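Local structure of ATP-dependent RNA helicase HrpB (Escherichia coli, 6EUD) at residues A[142-147]-A[368-373]; A[399-404]-A[412-417]; A[187-192]-A[212-217]; A[225-230]-A[295-300]. The protein hydrolyses ATP to ADP and phosphate as a DExH-box RNA helicase of the DEAH/RHA type that binds single-stranded RNA. All blocks are in the same frame, centred on the assembly; numbering follows the deposited sequence.

Interaction 1 of 4, residues A[142-147]-A[368-373]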
loop_
_atom_site.group_PDB
_atom_site.type_symbol
_atom_site.label_atom_id
_atom_site.label_comp_id
_atom_site.label_asym_id
_atom_site.label_seq_id
_atom_site.Cartn_x
_atom_site.Cartn_y
_atom_site.Cartn_z
ATOM N N LEU A 142 -15.097 -14.614 7.845
ATOM C CA LEU A 142 -16.019 -15.135 8.849
ATOM C C LEU A 142 -17.308 -14.312 8.990
ATOM O O LEU A 142 -18.368 -14.856 9.292
ATOM C CB LEU A 142 -15.303 -15.228 10.190
ATOM C CG LEU A 142 -14.239 -16.319 10.221
ATOM C CD1 LEU A 142 -13.344 -16.184 11.442
ATOM C CD2 LEU A 142 -14.912 -17.687 10.162
ATOM N N LEU A 143 -17.224 -13.004 8.778
ATOM C CA LEU A 143 -18.418 -12.171 8.786
ATOM C C LEU A 143 -19.274 -12.441 7.533
ATOM O O LEU A 143 -20.487 -12.213 7.538
ATOM C CB LEU A 143 -18.031 -10.696 8.871
ATOM C CG LEU A 143 -17.492 -10.221 10.229
ATOM C CD1 LEU A 143 -17.095 -8.738 10.205
ATOM C CD2 LEU A 143 -18.513 -10.495 11.318
ATOM N N ASP A 144 -18.649 -12.934 6.465
ATOM C CA ASP A 144 -19.410 -13.273 5.276
ATOM C C ASP A 144 -20.035 -14.655 5.404
ATOM O O ASP A 144 -21.169 -14.861 4.966
ATOM C CB ASP A 144 -18.551 -13.199 4.022
ATOM C CG ASP A 144 -18.716 -11.884 3.300
ATOM O OD1 ASP A 144 -19.252 -10.930 3.908
ATOM O OD2 ASP A 144 -18.338 -11.808 2.121
ATOM N N VAL A 145 -19.305 -15.591 6.008
ATOM C CA VAL A 145 -19.856 -16.901 6.324
ATOM C C VAL A 145 -21.096 -16.759 7.212
ATOM O O VAL A 145 -22.061 -17.509 7.073
ATOM C CB VAL A 145 -18.837 -17.793 7.041
ATOM C CG1 VAL A 145 -19.472 -19.132 7.390
ATOM C CG2 VAL A 145 -17.575 -17.973 6.189
ATOM N N GLN A 146 -21.065 -15.777 8.113
ATOM C CA GLN A 146 -22.167 -15.537 9.048
ATOM C C GLN A 146 -23.395 -14.857 8.434
ATOM O O GLN A 146 -24.468 -14.853 9.036
ATOM C CB GLN A 146 -21.682 -14.690 10.219
ATOM C CG GLN A 146 -20.893 -15.440 11.261
ATOM C CD GLN A 146 -20.353 -14.498 12.308
ATOM O OE1 GLN A 146 -19.783 -13.457 11.978
ATOM N NE2 GLN A 146 -20.544 -14.841 13.577
ATOM N N GLN A 147 -23.227 -14.269 7.252
ATOM C CA GLN A 147 -24.333 -13.632 6.555
ATOM C C GLN A 147 -24.953 -14.587 5.526
ATOM O O GLN A 147 -25.951 -14.243 4.898
ATOM C CB GLN A 147 -23.869 -12.327 5.886
ATOM C CG GLN A 147 -23.491 -11.210 6.870
ATOM C CD GLN A 147 -22.968 -9.950 6.184
ATOM O OE1 GLN A 147 -23.741 -9.087 5.767
ATOM N NE2 GLN A 147 -21.649 -9.848 6.062
ATOM N N LEU A 368 -10.537 -12.866 -4.741
ATOM C CA LEU A 368 -11.015 -13.336 -6.049
ATOM C C LEU A 368 -11.487 -14.789 -5.983
ATOM O O LEU A 368 -12.591 -15.111 -6.436
ATOM C CB LEU A 368 -9.925 -13.184 -7.115
ATOM C CG LEU A 368 -9.605 -11.753 -7.567
ATOM C CD1 LEU A 368 -8.291 -11.732 -8.321
ATOM C CD2 LEU A 368 -10.727 -11.176 -8.422
ATOM N N GLN A 369 -10.653 -15.654 -5.407
ATOM C CA GLN A 369 -11.009 -17.054 -5.153
ATOM C C GLN A 369 -12.239 -17.146 -4.238
ATOM O O GLN A 369 -13.054 -18.049 -4.367
ATOM C CB GLN A 369 -9.826 -17.805 -4.523
ATOM C CG GLN A 369 -10.052 -19.296 -4.295
ATOM C CD GLN A 369 -8.974 -19.919 -3.421
ATOM O OE1 GLN A 369 -8.199 -19.213 -2.771
ATOM N NE2 GLN A 369 -8.917 -21.242 -3.403
ATOM N N TRP A 370 -12.377 -16.199 -3.317
ATOM C CA TRP A 370 -13.538 -16.180 -2.425
ATOM C C TRP A 370 -14.796 -15.804 -3.210
ATOM O O TRP A 370 -15.915 -16.124 -2.803
ATOM C CB TRP A 370 -13.309 -15.212 -1.252
ATOM C CG TRP A 370 -14.414 -15.224 -0.222
ATOM C CD1 TRP A 370 -15.241 -14.184 0.113
ATOM C CD2 TRP A 370 -14.817 -16.334 0.595
ATOM N NE1 TRP A 370 -16.131 -14.578 1.092
ATOM C CE2 TRP A 370 -15.889 -15.891 1.408
ATOM C CE3 TRP A 370 -14.372 -17.654 0.728
ATOM C CZ2 TRP A 370 -16.522 -16.726 2.331
ATOM C CZ3 TRP A 370 -15.003 -18.478 1.645
ATOM C CH2 TRP A 370 -16.066 -18.012 2.433
ATOM N N GLY A 371 -14.603 -15.134 -4.342
ATOM C CA GLY A 371 -15.703 -14.756 -5.200
ATOM C C GLY A 371 -15.992 -13.276 -5.123
ATOM O O GLY A 371 -16.941 -12.778 -5.720
ATOM N N CYS A 372 -15.159 -12.573 -4.378
ATOM C CA CYS A 372 -15.300 -11.137 -4.195
ATOM C C CYS A 372 -14.722 -10.408 -5.412
ATOM O O CYS A 372 -13.552 -10.600 -5.759
ATOM C CB CYS A 372 -14.598 -10.709 -2.895
ATOM S SG CYS A 372 -14.831 -9.006 -2.387
ATOM N N SER A 373 -15.537 -9.586 -6.069
ATOM C CA SER A 373 -15.069 -8.860 -7.251
ATOM C C SER A 373 -14.362 -7.546 -6.889
ATOM O O SER A 373 -13.509 -7.071 -7.639
ATOM C CB SER A 373 -16.232 -8.593 -8.218
ATOM O OG SER A 373 -17.283 -7.876 -7.594
#
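W370 meets D144 and V145 in a small, partly buried contact between helix 133-145 and the C-terminal end of helix 361-370. The first helix belongs to the ATP-binding helicase domain. The second follows the sheet of the second helicase domain. The nearest CA atoms of the two segments, those of D144 and W370, are 10.1 Å apart, and the indole bridges that distance. Its CG stands anti to the backbone N (chi1 -175°), which sends the ring out toward helix 133-145.

Two parts of the ring do the touching. The benzo end, at CH2, rests 4.0 Å from V145 CG2, a methyl that approaches obliquely. The pyrrole edge faces D144. There W370 NE1 lies 3.7 Å from D144 OD2, too long for a hydrogen bond. The carboxylate lies at the ring edge and is turned only 27° from the ring plane. The pair is therefore a loose polar approach, and it may be favourable through the partial charge on the N-H. V145 is buried, while D144 and W370 keep some exposure.

G371 closes helix 361-370 in a Schellman motif, and its N bonds to L368 O at 2.9 Å. In the other segment, Q147 NE2 folds back onto L143 O at 3.0 Å, from above the carbonyl plane.

W370 also touches I111 and Q112 of helix 106-113, so its ring is shared between two helices of the ATP-binding domain. L142 packs on I111 and on L155 of strand 154-159, while D144 touches M378 in the loop beyond helix 361-370.

Interaction 2 of 4, residues A[399-404]-A[412-417]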
loop_
_atom_site.group_PDB
_atom_site.type_symbol
_atom_site.label_atom_id
_atom_site.label_comp_id
_atom_site.label_asym_id
_atom_site.label_seq_id
_atom_site.Cartn_x
_atom_site.Cartn_y
_atom_site.Cartn_z
ATOM N N LEU A 399 1.446 -11.753 -13.980
ATOM C CA LEU A 399 1.570 -13.184 -13.713
ATOM C C LEU A 399 0.586 -14.028 -14.515
ATOM O O LEU A 399 0.627 -15.253 -14.462
ATOM C CB LEU A 399 1.387 -13.447 -12.209
ATOM C CG LEU A 399 2.447 -12.782 -11.303
ATOM C CD1 LEU A 399 2.090 -12.964 -9.842
ATOM C CD2 LEU A 399 3.881 -13.305 -11.616
ATOM N N GLY A 400 -0.305 -13.364 -15.249
ATOM C CA GLY A 400 -1.332 -14.043 -16.028
ATOM C C GLY A 400 -2.483 -14.659 -15.237
ATOM O O GLY A 400 -3.172 -15.555 -15.724
ATOM N N ALA A 401 -2.702 -14.169 -14.022
ATOM C CA ALA A 401 -3.712 -14.723 -13.129
ATOM C C ALA A 401 -5.120 -14.162 -13.395
ATOM O O ALA A 401 -6.126 -14.720 -12.928
ATOM C CB ALA A 401 -3.306 -14.464 -11.668
ATOM N N LEU A 402 -5.196 -13.060 -14.138
ATOM C CA LEU A 402 -6.461 -12.357 -14.288
ATOM C C LEU A 402 -7.033 -12.501 -15.680
ATOM O O LEU A 402 -6.305 -12.450 -16.663
ATOM C CB LEU A 402 -6.297 -10.872 -13.976
ATOM C CG LEU A 402 -5.973 -10.426 -12.553
ATOM C CD1 LEU A 402 -5.935 -8.908 -12.528
ATOM C CD2 LEU A 402 -6.992 -10.959 -11.567
ATOM N N GLU A 403 -8.344 -12.678 -15.748
ATOM C CA GLU A 403 -9.080 -12.627 -17.003
ATOM C C GLU A 403 -10.172 -11.573 -16.836
ATOM O O GLU A 403 -11.236 -11.836 -16.259
ATOM C CB GLU A 403 -9.666 -13.997 -17.349
ATOM C CG GLU A 403 -10.444 -14.068 -18.644
ATOM C CD GLU A 403 -11.128 -15.418 -18.837
ATOM O OE1 GLU A 403 -11.917 -15.555 -19.798
ATOM O OE2 GLU A 403 -10.885 -16.343 -18.032
ATOM N N GLY A 404 -9.890 -10.362 -17.303
ATOM C CA GLY A 404 -10.789 -9.252 -17.064
ATOM C C GLY A 404 -10.736 -8.832 -15.608
ATOM O O GLY A 404 -9.732 -8.280 -15.155
ATOM N N GLN A 412 -6.783 -19.575 -11.266
ATOM C CA GLN A 412 -7.521 -20.449 -10.370
ATOM C C GLN A 412 -6.592 -21.509 -9.794
ATOM O O GLN A 412 -6.673 -21.867 -8.625
ATOM C CB GLN A 412 -8.688 -21.102 -11.100
ATOM C CG GLN A 412 -9.720 -20.117 -11.574
ATOM C CD GLN A 412 -10.904 -20.789 -12.231
ATOM O OE1 GLN A 412 -10.780 -21.861 -12.825
ATOM N NE2 GLN A 412 -12.061 -20.154 -12.137
ATOM N N LYS A 413 -5.688 -22.008 -10.619
ATOM C CA LYS A 413 -4.720 -22.971 -10.128
ATOM C C LYS A 413 -3.796 -22.291 -9.116
ATOM O O LYS A 413 -3.475 -22.861 -8.084
ATOM C CB LYS A 413 -3.945 -23.584 -11.296
ATOM C CG LYS A 413 -4.855 -24.373 -12.244
ATOM C CD LYS A 413 -4.163 -24.781 -13.540
ATOM C CE LYS A 413 -5.204 -25.210 -14.571
ATOM N NZ LYS A 413 -4.666 -25.367 -15.953
ATOM N N MET A 414 -3.414 -21.047 -9.382
ATOM C CA MET A 414 -2.537 -20.334 -8.456
ATOM C C MET A 414 -3.219 -20.178 -7.108
ATOM O O MET A 414 -2.584 -20.337 -6.061
ATOM C CB MET A 414 -2.147 -18.967 -9.003
ATOM C CG MET A 414 -1.378 -19.034 -10.279
ATOM S SD MET A 414 -1.085 -17.399 -10.970
ATOM C CE MET A 414 -0.657 -17.857 -12.654
ATOM N N ALA A 415 -4.517 -19.881 -7.146
ATOM C CA ALA A 415 -5.295 -19.688 -5.927
ATOM C C ALA A 415 -5.433 -20.987 -5.145
ATOM O O ALA A 415 -5.448 -20.975 -3.923
ATOM C CB ALA A 415 -6.666 -19.121 -6.259
ATOM N N ALA A 416 -5.537 -22.103 -5.851
ATOM C CA ALA A 416 -5.618 -23.399 -5.190
ATOM C C ALA A 416 -4.350 -23.685 -4.366
ATOM O O ALA A 416 -4.442 -24.192 -3.254
ATOM C CB ALA A 416 -5.857 -24.509 -6.216
ATOM N N LEU A 417 -3.174 -23.349 -4.905
ATOM C CA LEU A 417 -1.918 -23.590 -4.198
ATOM C C LEU A 417 -1.852 -22.829 -2.880
ATOM O O LEU A 417 -1.257 -23.304 -1.911
ATOM C CB LEU A 417 -0.709 -23.207 -5.055
ATOM C CG LEU A 417 -0.458 -23.968 -6.346
ATOM C CD1 LEU A 417 0.864 -23.523 -6.905
ATOM C CD2 LEU A 417 -0.475 -25.467 -6.118
#
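M414 reaches from helix 409-417 to the turn at 399-401 and carries this contact almost alone. Its CG is anti to the carbonyl carbon and beside the backbone N (chi1 -62°). Beyond CG the chain is fully extended, with chi2 at 174° and chi3 at -163°. This straight arm carries sulfur and methyl across to the turn.

Each end atom has its own partner. SD lies 3.7 Å from A401 CB. CE goes one step further and stops 3.4 Å from L399 O, a van der Waals approach to a carbonyl. The nearest CA atoms, those of A401 and M414, are 7.4 Å apart. The methyl of A401 is the group that the sulfur packs against.

The turn has its own bonds. G400 takes positive phi in a Schellman motif that ends helix 386-398. A401 makes backbone hydrogen bonds with S408, next to the short hairpin of strands 402-403 and 406-407. This small hairpin is consistent with the winged-helix domain that follows the helicase domains in DEAH/RHA proteins.

M414 also packs on A424 and A425 of helix 421-429. The contact rests on shape and dispersion, with no directed bond between the segments to fix its angle.

Interaction 3 of 4, residues A[187-192]-A[212-217]. With EDO (1,2-ethanediol), chain B.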
loop_
_atom_site.group_PDB
_atom_site.type_symbol
_atom_site.label_atom_id
_atom_site.label_comp_id
_atom_site.label_asym_id
_atom_site.label_seq_id
_atom_site.Cartn_x
_atom_site.Cartn_y
_atom_site.Cartn_z
ATOM N N GLU A 187 4.030 7.190 36.178
ATOM C CA GLU A 187 4.439 8.537 35.834
ATOM C C GLU A 187 5.150 8.495 34.489
ATOM O O GLU A 187 5.982 7.609 34.266
ATOM C CB GLU A 187 5.325 9.104 36.924
ATOM C CG GLU A 187 5.797 10.508 36.688
ATOM C CD GLU A 187 7.064 10.799 37.458
ATOM O OE1 GLU A 187 7.260 10.182 38.520
ATOM O OE2 GLU A 187 7.873 11.633 37.011
ATOM N N ARG A 188 4.814 9.437 33.604
ATOM C CA ARG A 188 5.343 9.477 32.242
ATOM C C ARG A 188 6.340 10.608 32.080
ATOM O O ARG A 188 5.996 11.762 32.299
ATOM C CB ARG A 188 4.222 9.676 31.209
ATOM C CG ARG A 188 2.952 8.839 31.413
ATOM C CD ARG A 188 3.090 7.484 30.797
ATOM N NE ARG A 188 3.286 7.584 29.357
ATOM C CZ ARG A 188 2.307 7.501 28.461
ATOM N NH1 ARG A 188 1.048 7.293 28.848
ATOM N NH2 ARG A 188 2.596 7.613 27.173
ATOM N N ARG A 189 7.563 10.280 31.669
ATOM C CA ARG A 189 8.626 11.274 31.477
ATOM C C ARG A 189 9.150 11.233 30.042
ATOM O O ARG A 189 8.983 10.246 29.335
ATOM C CB ARG A 189 9.772 11.035 32.462
ATOM C CG ARG A 189 9.327 11.005 33.932
ATOM C CD ARG A 189 10.485 10.654 34.856
ATOM N NE ARG A 189 10.059 10.582 36.256
ATOM C CZ ARG A 189 10.842 10.195 37.257
ATOM N NH1 ARG A 189 12.090 9.824 37.020
ATOM N NH2 ARG A 189 10.371 10.157 38.494
ATOM N N TYR A 190 9.771 12.318 29.607
ATOM C CA TYR A 190 10.216 12.437 28.230
ATOM C C TYR A 190 11.613 12.987 28.190
ATOM O O TYR A 190 11.990 13.790 29.038
ATOM C CB TYR A 190 9.245 13.310 27.440
ATOM C CG TYR A 190 7.890 12.637 27.335
ATOM C CD1 TYR A 190 7.597 11.783 26.274
ATOM C CD2 TYR A 190 6.918 12.798 28.333
ATOM C CE1 TYR A 190 6.341 11.137 26.171
ATOM C CE2 TYR A 190 5.650 12.147 28.240
ATOM C CZ TYR A 190 5.380 11.315 27.161
ATOM O OH TYR A 190 4.164 10.655 27.057
ATOM N N LEU A 191 12.389 12.510 27.224
ATOM C CA LEU A 191 13.802 12.812 27.098
ATOM C C LEU A 191 14.226 12.567 25.666
ATOM O O LEU A 191 14.444 11.422 25.276
ATOM C CB LEU A 191 14.647 11.943 28.041
ATOM C CG LEU A 191 16.163 12.198 27.906
ATOM C CD1 LEU A 191 16.572 13.566 28.513
ATOM C CD2 LEU A 191 16.999 11.077 28.520
ATOM N N PRO A 192 14.359 13.637 24.873
ATOM C CA PRO A 192 14.822 13.436 23.496
ATOM C C PRO A 192 16.268 12.985 23.499
ATOM O O PRO A 192 16.983 13.373 24.411
ATOM C CB PRO A 192 14.674 14.824 22.854
ATOM C CG PRO A 192 14.760 15.776 24.004
ATOM C CD PRO A 192 14.190 15.062 25.209
ATOM N N ARG A 212 19.945 4.828 38.204
ATOM C CA ARG A 212 20.632 5.536 39.269
ATOM C C ARG A 212 19.653 6.305 40.144
ATOM O O ARG A 212 19.853 6.422 41.336
ATOM C CB ARG A 212 21.672 6.490 38.692
ATOM C CG ARG A 212 22.623 7.098 39.735
ATOM C CD ARG A 212 23.470 8.230 39.146
ATOM N NE ARG A 212 22.656 9.402 38.823
ATOM C CZ ARG A 212 22.283 10.325 39.710
ATOM N NH1 ARG A 212 22.653 10.225 40.985
ATOM N NH2 ARG A 212 21.537 11.357 39.327
ATOM N N GLN A 213 18.600 6.841 39.546
ATOM C CA GLN A 213 17.688 7.682 40.296
ATOM C C GLN A 213 16.506 6.910 40.853
ATOM O O GLN A 213 15.893 7.328 41.832
ATOM C CB GLN A 213 17.181 8.832 39.424
ATOM C CG GLN A 213 18.240 9.851 39.072
ATOM C CD GLN A 213 17.642 11.087 38.434
ATOM O OE1 GLN A 213 16.476 11.414 38.660
ATOM N NE2 GLN A 213 18.436 11.778 37.623
ATOM N N GLU A 214 16.180 5.788 40.231
ATOM C CA GLU A 214 14.926 5.125 40.542
ATOM C C GLU A 214 15.176 3.692 40.972
ATOM O O GLU A 214 16.166 3.065 40.604
ATOM C CB GLU A 214 13.950 5.155 39.353
ATOM C CG GLU A 214 13.757 6.508 38.677
ATOM C CD GLU A 214 13.137 7.547 39.577
ATOM O OE1 GLU A 214 12.530 7.176 40.608
ATOM O OE2 GLU A 214 13.253 8.744 39.236
ATOM N N SER A 215 14.261 3.200 41.786
ATOM C CA SER A 215 14.320 1.853 42.322
ATOM C C SER A 215 13.564 0.885 41.413
ATOM O O SER A 215 12.558 1.257 40.813
ATOM C CB SER A 215 13.738 1.842 43.740
ATOM O OG SER A 215 13.372 0.533 44.121
ATOM N N GLY A 216 14.058 -0.347 41.293
ATOM C CA GLY A 216 13.298 -1.399 40.629
ATOM C C GLY A 216 13.921 -1.991 39.388
ATOM O O GLY A 216 14.982 -1.554 38.946
ATOM N N SER A 217 13.271 -3.009 38.838
ATOM C CA SER A 217 13.712 -3.585 37.578
ATOM C C SER A 217 13.087 -2.815 36.439
ATOM O O SER A 217 12.039 -2.172 36.597
ATOM C CB SER A 217 13.366 -5.070 37.474
ATOM O OG SER A 217 14.219 -5.830 38.312
HETATM C C1 EDO B . 15.330 10.072 34.964
HETATM O O1 EDO B . 14.010 10.548 34.895
HETATM C C2 EDO B . 16.015 10.292 33.610
HETATM O O2 EDO B . 15.960 11.672 33.228
#
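R189 sits in extended conformation on strand 186-190, and E214 is the first residue to leave helical geometry after helix 199-213. Their side chains come from opposite directions and meet in a salt bridge. R189 runs straight from CG to NE. E214 bends at its second torsion (chi2 -64°), which turns its carboxylate to the guanidinium edge. R189 NH1 gives E214 OE2 a hydrogen bond of 2.7 Å, with an N-H...O angle of 162°. The oxygen lies in the guanidinium plane, but the donor is above the carboxylate plane. The two planes stand 67° apart, and the second bond, from R189 NH2 to the same OE2, is weak at 3.3 Å.

Strand 186-190, helix 199-213 and strand 217-221 form a beta-alpha-beta unit of the RecA-like second helicase domain; the two strands share a sheet but are not neighbours. E214 lies in the loop from the helix to the second strand. R189 and E214 both touch I334 of strand 333-337, which pairs with strand 186-190.

E187, two residues back, completes a salt-bridge network. R189 grips it side-on: NH2 bonds to E187 OE1 at 3.1 Å, and NE to E187 OE2. With a leucine in place of R189, E187 and E214 would probably face each other without the positive charge between them. R189 NH1 also donates to O1 of a 1,2-ethanediol at 3.0 Å, probably from the crystallisation liquor.

Interaction 4 of 4, residues A[225-230]-A[295-300]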
loop_
_atom_site.group_PDB
_atom_site.type_symbol
_atom_site.label_atom_id
_atom_site.label_comp_id
_atom_site.label_asym_id
_atom_site.label_seq_id
_atom_site.Cartn_x
_atom_site.Cartn_y
_atom_site.Cartn_z
ATOM N N VAL A 225 16.656 -6.919 17.325
ATOM C CA VAL A 225 17.741 -7.680 17.920
ATOM C C VAL A 225 19.090 -6.978 17.861
ATOM O O VAL A 225 19.827 -6.917 18.855
ATOM C CB VAL A 225 17.862 -9.043 17.244
ATOM C CG1 VAL A 225 19.051 -9.843 17.833
ATOM C CG2 VAL A 225 16.562 -9.816 17.417
ATOM N N GLY A 226 19.421 -6.433 16.705
ATOM C CA GLY A 226 20.666 -5.686 16.587
ATOM C C GLY A 226 20.780 -4.568 17.609
ATOM O O GLY A 226 21.835 -4.420 18.223
ATOM N N GLU A 227 19.701 -3.798 17.808
ATOM C CA GLU A 227 19.728 -2.689 18.763
ATOM C C GLU A 227 19.814 -3.222 20.178
ATOM O O GLU A 227 20.533 -2.665 21.009
ATOM C CB GLU A 227 18.506 -1.777 18.624
ATOM C CG GLU A 227 18.478 -0.937 17.367
ATOM C CD GLU A 227 17.996 -1.701 16.140
ATOM O OE1 GLU A 227 17.231 -2.682 16.304
ATOM O OE2 GLU A 227 18.367 -1.298 15.013
ATOM N N ILE A 228 19.093 -4.307 20.449
ATOM C CA ILE A 228 19.223 -4.986 21.731
ATOM C C ILE A 228 20.680 -5.349 22.046
ATOM O O ILE A 228 21.155 -5.121 23.163
ATOM C CB ILE A 228 18.373 -6.258 21.777
ATOM C CG1 ILE A 228 16.891 -5.885 21.737
ATOM C CG2 ILE A 228 18.711 -7.091 23.031
ATOM C CD1 ILE A 228 15.955 -7.059 21.864
ATOM N N GLN A 229 21.397 -5.901 21.070
ATOM C CA GLN A 229 22.781 -6.318 21.297
ATOM C C GLN A 229 23.688 -5.120 21.550
ATOM O O GLN A 229 24.488 -5.111 22.499
ATOM C CB GLN A 229 23.297 -7.116 20.107
ATOM C CG GLN A 229 22.503 -8.354 19.809
ATOM C CD GLN A 229 23.061 -9.126 18.631
ATOM O OE1 GLN A 229 23.995 -8.674 17.971
ATOM N NE2 GLN A 229 22.497 -10.302 18.367
ATOM N N ARG A 230 23.554 -4.093 20.715
ATOM C CA ARG A 230 24.433 -2.932 20.818
ATOM C C ARG A 230 24.205 -2.122 22.097
ATOM O O ARG A 230 25.182 -1.668 22.716
ATOM C CB ARG A 230 24.289 -2.041 19.578
ATOM C CG ARG A 230 24.980 -2.636 18.353
ATOM C CD ARG A 230 24.944 -1.711 17.151
ATOM N NE ARG A 230 23.590 -1.573 16.629
ATOM C CZ ARG A 230 23.020 -2.435 15.798
ATOM N NH1 ARG A 230 23.678 -3.513 15.399
ATOM N NH2 ARG A 230 21.788 -2.218 15.369
ATOM N N GLN A 295 10.465 3.812 19.038
ATOM C CA GLN A 295 10.713 3.499 17.630
ATOM C C GLN A 295 10.474 2.038 17.302
ATOM O O GLN A 295 11.059 1.159 17.916
ATOM C CB GLN A 295 12.126 3.910 17.247
ATOM C CG GLN A 295 12.204 5.407 17.113
ATOM C CD GLN A 295 13.562 5.911 16.759
ATOM O OE1 GLN A 295 14.503 5.129 16.592
ATOM N NE2 GLN A 295 13.684 7.234 16.642
ATOM N N GLU A 296 9.581 1.809 16.341
ATOM C CA GLU A 296 9.192 0.483 15.877
ATOM C C GLU A 296 9.921 0.130 14.587
ATOM O O GLU A 296 10.351 1.011 13.834
ATOM C CB GLU A 296 7.681 0.423 15.615
ATOM C CG GLU A 296 6.842 -0.287 16.665
ATOM C CD GLU A 296 5.349 -0.052 16.461
ATOM O OE1 GLU A 296 4.988 0.622 15.469
ATOM O OE2 GLU A 296 4.539 -0.520 17.299
ATOM N N ARG A 297 10.015 -1.166 14.306
ATOM C CA ARG A 297 10.451 -1.614 12.994
ATOM C C ARG A 297 9.295 -2.323 12.278
ATOM O O ARG A 297 8.856 -3.389 12.717
ATOM C CB ARG A 297 11.664 -2.531 13.127
ATOM C CG ARG A 297 12.171 -3.103 11.829
ATOM C CD ARG A 297 13.661 -3.427 11.945
ATOM N NE ARG A 297 14.456 -2.212 12.156
ATOM C CZ ARG A 297 15.406 -2.089 13.078
ATOM N NH1 ARG A 297 15.690 -3.108 13.879
ATOM N NH2 ARG A 297 16.075 -0.944 13.199
ATOM N N VAL A 298 8.800 -1.736 11.187
ATOM C CA VAL A 298 7.678 -2.334 10.453
ATOM C C VAL A 298 7.964 -2.585 8.970
ATOM O O VAL A 298 8.763 -1.884 8.340
ATOM C CB VAL A 298 6.384 -1.457 10.547
ATOM C CG1 VAL A 298 5.833 -1.469 11.958
ATOM C CG2 VAL A 298 6.650 -0.030 10.086
ATOM N N ALA A 299 7.285 -3.597 8.434
ATOM C CA ALA A 299 7.303 -3.930 7.011
ATOM C C ALA A 299 6.517 -2.908 6.216
ATOM O O ALA A 299 5.384 -2.597 6.555
ATOM C CB ALA A 299 6.735 -5.315 6.787
ATOM N N ARG A 300 7.121 -2.370 5.165
ATOM C CA ARG A 300 6.433 -1.402 4.335
ATOM C C ARG A 300 6.486 -1.783 2.847
ATOM O O ARG A 300 7.570 -1.960 2.264
ATOM C CB ARG A 300 7.016 -0.006 4.545
ATOM C CG ARG A 300 6.540 1.002 3.527
ATOM C CD ARG A 300 6.510 2.397 4.114
ATOM N NE ARG A 300 5.574 2.493 5.232
ATOM C CZ ARG A 300 5.378 3.596 5.944
ATOM N NH1 ARG A 300 6.058 4.699 5.663
ATOM N NH2 ARG A 300 4.506 3.593 6.944
#
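E227 and R297 form a two-pronged salt bridge between helix 225-236 and strand 287-302. Charge pairing makes up the direct contact. R297 meets the carboxylate end-on, one nitrogen to each oxygen. NH1 bonds to E227 OE1 at 2.9 Å, and NH2 bonds to E227 OE2, also at 2.9 Å. The planes of the two groups are 45° apart, so the pair is twisted. OE1 is met on its syn side, whereas OE2 is met from above the carboxylate plane. E227 bends at its second torsion (chi2 80°), which helps to bring its carboxylate to the arginine.

A second arginine adds to the charge pairing. R230, one turn on in the helix, places NH2 3.6 Å from E227 OE2, a longer ion pair. The carboxylate thus lies between two positive groups and would be expected to stay ionised. An alanine in place of E227 would probably leave R297 and R230 without their shared negative partner.

A hydrogen bond from R297 NH2 to T312 OG1 on strand 307-314 helps to hold R297. G226 O lies 3.3 Å above the R230 guanidinium plane, over its centre.

The contact is at the surface of the RecA-like second helicase domain. Helix 225-236 starts soon after strand 217-221, which runs parallel to strand 287-302. E227 touches F199 and R230 touches D200, both at the start of helix 199-213. Strand 307-314 pairs antiparallel with strand 287-302 beside R297.

Interactions 1 and 2 are partly buried, and each is carried by one large side chain. Interaction 2 is apolar apart from a carbonyl, while interaction 1 pairs an apolar contact with a loose polar one. They adjoin through helix 361-370: L368 CD1 of interaction 1 lies 3.6 Å from L402 CD2 of interaction 2. Interaction 1 reaches back to the ATP-binding domain, whereas interaction 2 stays local in the chain. Interactions 3 and 4 are surface salt-bridge networks in the second helicase domain. Both reach the same sheet, and their centres are about 22 Å apart without touching. Their stoichiometry differs: one arginine serves two glutamates in interaction 3, and one glutamate serves two arginines in interaction 4.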